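Local atomic coordinates of VP2 (Primate bocaparvovirus 1, PDB entry 7L0Y), a protein that builds the icosahedral T=1 capsid of human bocavirus 1 by self-assembly of 60 copies of the capsid proteins. Residues T36-T41 with T449-C454; T72-N77 with K160-F165. All coordinates share one frame; numbering follows the deposited sequence.

Contact 1: T36-T41 with T449-C454; sequences TRQFIT and TGQVSC
T36-T41 and T449-C454 are antiparallel strands; the axes of these segments approach to 4.6 Å, with directions 152° apart. T36, Q38 and I40 face S453, Q451 and T449 in non-hydrogen-bonded pairs. R37 with V452 and F39 with G450 are the hydrogen-bonded pairs. R37 N donates to V452 O at 2.8 Å and V452 N returns to R37 O at 2.9 Å. F39 N and G450 N close the second ring, on G450 O and F39 O. On the face of R37, F39 and V452, the F39 ring folds back across the pair. Its CG lies between the backbone N and carbonyl carbon (chi1 66°), which sets the ring over G450. G450 CA makes a CH-pi contact 4.0 Å from the F39 ring centroid. V452 CG1 adds an apolar contact at 3.6 Å from F39 CD2. On the other face, T449 CG2 meets I40 CG1 at 3.7 Å. The R37 guanidinium turns away; NH1 hydrogen-bonds T36 O at 3.0 Å, from above the carbonyl plane, and NH2 hydrogen-bonds P155 O. Q451 OE1 accepts from N109 ND2. The order 30-42, 446-462, 95-118, 215-232 matches the BIDG sheet of the parvovirus jelly roll; strand 161-169 runs parallel to the other edge of 30-42.

Contact 2: T72-N77 with K160-F165; sequences TYFNFN and KTWKLF
W162 meets both F74 and F76 in a three-ring aromatic cluster. The edge of F74 points at the face of the W162 six-membered ring, with centroids 5.4 Å apart and planes at 75°. W162 in turn presents its own edge, CZ3 and CH2, to the face of F76, also T-shaped, at 84°. The W162 side chain reaches the cluster with CG anti to the backbone N (chi1 -171°). L164 CD1 stands 3.8 Å above the W162 ring plane, toward the rim, on the same face that F74 CD1 meets. L164 CD2 stands over one face of F74, 3.9 Å from the ring centroid, in a CH-pi contact. L164 CB also packs on T72 CB at 3.6 Å. Outward, backbone oxygens come in: N75 O lies 3.3 Å from the ring carbon W162 CZ2, obliquely to the ring. Y73 N makes a weak hydrogen bond to F165 O at 3.5 Å. W162 NE1 hydrogen-bonds D152 O, Y73 OH hydrogen-bonds D152 OD2, and T72 OG1 hydrogen-bonds I427 O. Strand 71-74 pairs with 424-429, as C with H in the CHEF sheet of the jelly roll, and F74 packs on V452 of the opposing BIDG sheet. With one weak hydrogen bond across it, the contact joins strand 71-74 and the residues after it to 161-169 mainly through apolar packing of the W162 ring and L164.

Overall arrangement
Contacts 1 and 2 lie side by side, their centres about 8 Å apart, and contact 2 is nested within the long loop that contact 1 closes. Strands 30-42 and 161-169 are neighbours, and Q38 O to W162 N, at 2.9 Å, is a probable hydrogen bond between them. T41 OG1 and T72 OG1 are also 2.9 Å apart, another probable hydrogen bond. The apolar faces merge: F39 and F74 meet edge-to-face, and V452 packs on W162 as well. F39 and V452 of the BIDG sheet meet F74 of the CHEF sheet, so the contacts share part of the core between the two sheets. Both contacts also touch a second subunit: K431 of this neighbouring subunit packs on Q38, and its NZ hydrogen-bonds T161 OG1.

Contact 1: T36-T41 with T449-C454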
loop_
_atom_site.group_PDB
_atom_site.type_symbol
_atom_site.label_atom_id
_atom_site.label_comp_id
_atom_site.label_asym_id
_atom_site.label_seq_id
_atom_site.Cartn_x
_atom_site.Cartn_y
_atom_site.Cartn_z
ATOM N N THR A 36 8.771 94.293 15.026
ATOM C CA THR A 36 9.306 94.610 13.718
ATOM C C THR A 36 9.576 96.099 13.684
ATOM O O THR A 36 8.781 96.887 14.196
ATOM C CB THR A 36 8.347 94.241 12.588
ATOM O OG1 THR A 36 7.840 92.930 12.802
ATOM C CG2 THR A 36 9.086 94.209 11.288
ATOM N N ARG A 37 10.709 96.479 13.114
ATOM C CA ARG A 37 10.982 97.869 12.813
ATOM C C ARG A 37 11.343 98.007 11.350
ATOM O O ARG A 37 11.773 97.059 10.699
ATOM C CB ARG A 37 12.119 98.457 13.649
ATOM C CG ARG A 37 11.905 98.446 15.120
ATOM C CD ARG A 37 10.779 99.345 15.537
ATOM N NE ARG A 37 10.645 99.369 16.983
ATOM C CZ ARG A 37 9.915 98.511 17.679
ATOM N NH1 ARG A 37 9.252 97.549 17.065
ATOM N NH2 ARG A 37 9.856 98.613 18.993
ATOM N N GLN A 38 11.157 99.212 10.850
ATOM C CA GLN A 38 11.673 99.639 9.565
ATOM C C GLN A 38 12.975 100.368 9.843
ATOM O O GLN A 38 12.985 101.353 10.584
ATOM C CB GLN A 38 10.647 100.534 8.876
ATOM C CG GLN A 38 10.950 101.045 7.490
ATOM C CD GLN A 38 11.063 99.964 6.449
ATOM O OE1 GLN A 38 12.099 99.803 5.825
ATOM N NE2 GLN A 38 10.014 99.177 6.300
ATOM N N PHE A 39 14.071 99.877 9.283
ATOM C CA PHE A 39 15.372 100.477 9.518
ATOM C C PHE A 39 15.866 101.128 8.237
ATOM O O PHE A 39 15.441 100.775 7.138
ATOM C CB PHE A 39 16.415 99.455 10.001
ATOM C CG PHE A 39 16.769 98.417 8.982
ATOM C CD1 PHE A 39 17.743 98.664 8.037
ATOM C CD2 PHE A 39 16.152 97.195 8.979
ATOM C CE1 PHE A 39 18.057 97.733 7.108
ATOM C CE2 PHE A 39 16.484 96.254 8.057
ATOM C CZ PHE A 39 17.430 96.522 7.122
ATOM N N ILE A 40 16.751 102.100 8.393
ATOM C CA ILE A 40 17.420 102.746 7.276
ATOM C C ILE A 40 18.911 102.743 7.556
ATOM O O ILE A 40 19.343 103.093 8.657
ATOM C CB ILE A 40 16.903 104.177 7.046
ATOM C CG1 ILE A 40 17.562 104.779 5.812
ATOM C CG2 ILE A 40 17.123 105.053 8.268
ATOM C CD1 ILE A 40 16.975 106.073 5.395
ATOM N N THR A 41 19.697 102.344 6.566
ATOM C CA THR A 41 21.146 102.351 6.676
ATOM C C THR A 41 21.733 103.103 5.494
ATOM O O THR A 41 21.242 102.991 4.370
ATOM C CB THR A 41 21.709 100.922 6.773
ATOM O OG1 THR A 41 23.117 100.970 7.016
ATOM C CG2 THR A 41 21.453 100.124 5.517
ATOM N N THR A 449 16.785 100.545 3.014
ATOM C CA THR A 449 15.773 100.406 4.042
ATOM C C THR A 449 15.286 98.971 4.026
ATOM O O THR A 449 15.308 98.313 2.989
ATOM C CB THR A 449 14.589 101.364 3.834
ATOM O OG1 THR A 449 13.970 101.115 2.568
ATOM C CG2 THR A 449 15.048 102.789 3.883
ATOM N N GLY A 450 14.861 98.487 5.179
ATOM C CA GLY A 450 14.295 97.166 5.258
ATOM C C GLY A 450 13.570 97.001 6.565
ATOM O O GLY A 450 13.447 97.938 7.348
ATOM N N GLN A 451 13.100 95.787 6.800
ATOM C CA GLN A 451 12.422 95.446 8.037
ATOM C C GLN A 451 13.279 94.461 8.812
ATOM O O GLN A 451 13.787 93.496 8.244
ATOM C CB GLN A 451 11.033 94.863 7.763
ATOM C CG GLN A 451 10.115 95.831 7.045
ATOM C CD GLN A 451 8.710 95.303 6.823
ATOM O OE1 GLN A 451 8.449 94.110 6.925
ATOM N NE2 GLN A 451 7.799 96.201 6.482
ATOM N N VAL A 452 13.474 94.735 10.095
ATOM C CA VAL A 452 13.997 93.764 11.047
ATOM C C VAL A 452 12.869 93.347 11.962
ATOM O O VAL A 452 12.137 94.191 12.477
ATOM C CB VAL A 452 15.179 94.313 11.865
ATOM C CG1 VAL A 452 16.393 94.273 11.052
ATOM C CG2 VAL A 452 14.912 95.742 12.267
ATOM N N SER A 453 12.732 92.049 12.158
ATOM C CA SER A 453 11.834 91.506 13.154
ATOM C C SER A 453 12.658 90.745 14.177
ATOM O O SER A 453 13.475 89.898 13.815
ATOM C CB SER A 453 10.781 90.604 12.520
ATOM O OG SER A 453 11.364 89.457 11.946
ATOM N N CYS A 454 12.462 91.074 15.445
ATOM C CA CYS A 454 13.050 90.351 16.559
ATOM C C CYS A 454 11.940 89.587 17.255
ATOM O O CYS A 454 10.840 90.112 17.432
ATOM C CB CYS A 454 13.739 91.310 17.529
ATOM S SG CYS A 454 14.587 90.536 18.915
#

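Contact 2: T72-N77 with K160-F165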
loop_
_atom_site.group_PDB
_atom_site.type_symbol
_atom_site.label_atom_id
_atom_site.label_comp_id
_atom_site.label_asym_id
_atom_site.label_seq_id
_atom_site.Cartn_x
_atom_site.Cartn_y
_atom_site.Cartn_z
ATOM N N THR A 72 27.592 99.560 9.721
ATOM C CA THR A 72 26.622 99.893 10.750
ATOM C C THR A 72 26.146 98.596 11.380
ATOM O O THR A 72 26.408 97.508 10.873
ATOM C CB THR A 72 25.417 100.673 10.207
ATOM O OG1 THR A 72 24.788 99.932 9.159
ATOM C CG2 THR A 72 25.824 102.019 9.685
ATOM N N TYR A 73 25.456 98.710 12.505
ATOM C CA TYR A 73 25.097 97.527 13.266
ATOM C C TYR A 73 23.735 97.704 13.915
ATOM O O TYR A 73 23.254 98.816 14.112
ATOM C CB TYR A 73 26.157 97.221 14.328
ATOM C CG TYR A 73 26.288 98.298 15.364
ATOM C CD1 TYR A 73 25.595 98.220 16.559
ATOM C CD2 TYR A 73 27.077 99.407 15.137
ATOM C CE1 TYR A 73 25.702 99.196 17.492
ATOM C CE2 TYR A 73 27.186 100.391 16.066
ATOM C CZ TYR A 73 26.499 100.284 17.242
ATOM O OH TYR A 73 26.612 101.273 18.183
ATOM N N PHE A 74 23.125 96.571 14.241
ATOM C CA PHE A 74 21.886 96.502 14.997
ATOM C C PHE A 74 22.187 96.333 16.476
ATOM O O PHE A 74 23.006 95.496 16.860
ATOM C CB PHE A 74 21.015 95.343 14.516
ATOM C CG PHE A 74 20.493 95.514 13.134
ATOM C CD1 PHE A 74 19.320 96.191 12.910
ATOM C CD2 PHE A 74 21.174 95.005 12.053
ATOM C CE1 PHE A 74 18.845 96.376 11.639
ATOM C CE2 PHE A 74 20.689 95.176 10.780
ATOM C CZ PHE A 74 19.521 95.858 10.574
ATOM N N ASN A 75 21.523 97.130 17.302
ATOM C CA ASN A 75 21.628 97.030 18.752
ATOM C C ASN A 75 20.252 96.752 19.336
ATOM O O ASN A 75 19.378 97.622 19.324
ATOM C CB ASN A 75 22.219 98.299 19.344
ATOM C CG ASN A 75 22.473 98.176 20.815
ATOM O OD1 ASN A 75 22.693 97.084 21.325
ATOM N ND2 ASN A 75 22.445 99.294 21.513
ATOM N N PHE A 76 20.063 95.546 19.853
ATOM C CA PHE A 76 18.808 95.140 20.466
ATOM C C PHE A 76 18.813 95.231 21.981
ATOM O O PHE A 76 17.854 94.787 22.609
ATOM C CB PHE A 76 18.450 93.726 20.031
ATOM C CG PHE A 76 18.171 93.617 18.582
ATOM C CD1 PHE A 76 16.918 93.895 18.090
ATOM C CD2 PHE A 76 19.175 93.284 17.701
ATOM C CE1 PHE A 76 16.667 93.808 16.751
ATOM C CE2 PHE A 76 18.928 93.202 16.368
ATOM C CZ PHE A 76 17.675 93.463 15.890
ATOM N N ASN A 77 19.861 95.775 22.593
ATOM C CA ASN A 77 20.043 95.575 24.024
ATOM C C ASN A 77 19.350 96.693 24.804
ATOM O O ASN A 77 19.909 97.751 25.091
ATOM C CB ASN A 77 21.530 95.519 24.322
ATOM C CG ASN A 77 21.830 95.103 25.721
ATOM O OD1 ASN A 77 21.075 94.365 26.333
ATOM N ND2 ASN A 77 22.947 95.566 26.238
ATOM N N LYS A 160 8.306 103.999 14.517
ATOM C CA LYS A 160 9.428 104.884 14.266
ATOM C C LYS A 160 10.486 104.180 13.433
ATOM O O LYS A 160 10.686 102.968 13.538
ATOM C CB LYS A 160 10.038 105.367 15.577
ATOM C CG LYS A 160 9.101 106.172 16.438
ATOM C CD LYS A 160 8.709 107.469 15.773
ATOM C CE LYS A 160 7.872 108.313 16.707
ATOM N NZ LYS A 160 7.516 109.616 16.096
ATOM N N THR A 161 11.188 104.951 12.616
ATOM C CA THR A 161 12.245 104.407 11.778
ATOM C C THR A 161 13.530 104.336 12.583
ATOM O O THR A 161 13.861 105.249 13.325
ATOM C CB THR A 161 12.440 105.247 10.504
ATOM O OG1 THR A 161 11.216 105.254 9.763
ATOM C CG2 THR A 161 13.546 104.679 9.625
ATOM N N TRP A 162 14.214 103.211 12.449
ATOM C CA TRP A 162 15.450 102.944 13.146
ATOM C C TRP A 162 16.651 103.244 12.263
ATOM O O TRP A 162 16.874 102.568 11.272
ATOM C CB TRP A 162 15.446 101.478 13.560
ATOM C CG TRP A 162 16.538 101.053 14.465
ATOM C CD1 TRP A 162 17.453 101.843 15.073
ATOM C CD2 TRP A 162 16.798 99.723 14.904
ATOM N NE1 TRP A 162 18.288 101.087 15.843
ATOM C CE2 TRP A 162 17.902 99.778 15.759
ATOM C CE3 TRP A 162 16.207 98.486 14.646
ATOM C CZ2 TRP A 162 18.432 98.647 16.360
ATOM C CZ3 TRP A 162 16.731 97.368 15.244
ATOM C CH2 TRP A 162 17.834 97.454 16.088
ATOM N N LYS A 163 17.424 104.261 12.626
ATOM C CA LYS A 163 18.613 104.615 11.873
ATOM C C LYS A 163 19.791 103.966 12.558
ATOM O O LYS A 163 20.036 104.199 13.728
ATOM C CB LYS A 163 18.844 106.122 11.875
ATOM C CG LYS A 163 17.618 106.981 11.645
ATOM C CD LYS A 163 18.039 108.424 11.427
ATOM C CE LYS A 163 16.849 109.349 11.218
ATOM N NZ LYS A 163 16.162 109.673 12.498
ATOM N N LEU A 164 20.519 103.141 11.823
ATOM C CA LEU A 164 21.682 102.455 12.361
ATOM C C LEU A 164 22.865 103.384 12.577
ATOM O O LEU A 164 23.061 104.340 11.841
ATOM C CB LEU A 164 22.062 101.286 11.457
ATOM C CG LEU A 164 21.266 100.002 11.699
ATOM C CD1 LEU A 164 19.934 100.255 12.391
ATOM C CD2 LEU A 164 21.099 99.197 10.425
ATOM N N PHE A 165 23.652 103.104 13.603
ATOM C CA PHE A 165 24.822 103.912 13.887
ATOM C C PHE A 165 26.053 103.275 13.285
ATOM O O PHE A 165 26.088 102.074 13.062
ATOM C CB PHE A 165 25.024 104.067 15.388
ATOM C CG PHE A 165 24.224 105.175 15.991
ATOM C CD1 PHE A 165 24.805 106.400 16.242
ATOM C CD2 PHE A 165 22.893 104.990 16.309
ATOM C CE1 PHE A 165 24.073 107.425 16.799
ATOM C CE2 PHE A 165 22.153 106.012 16.868
ATOM C CZ PHE A 165 22.744 107.232 17.115
#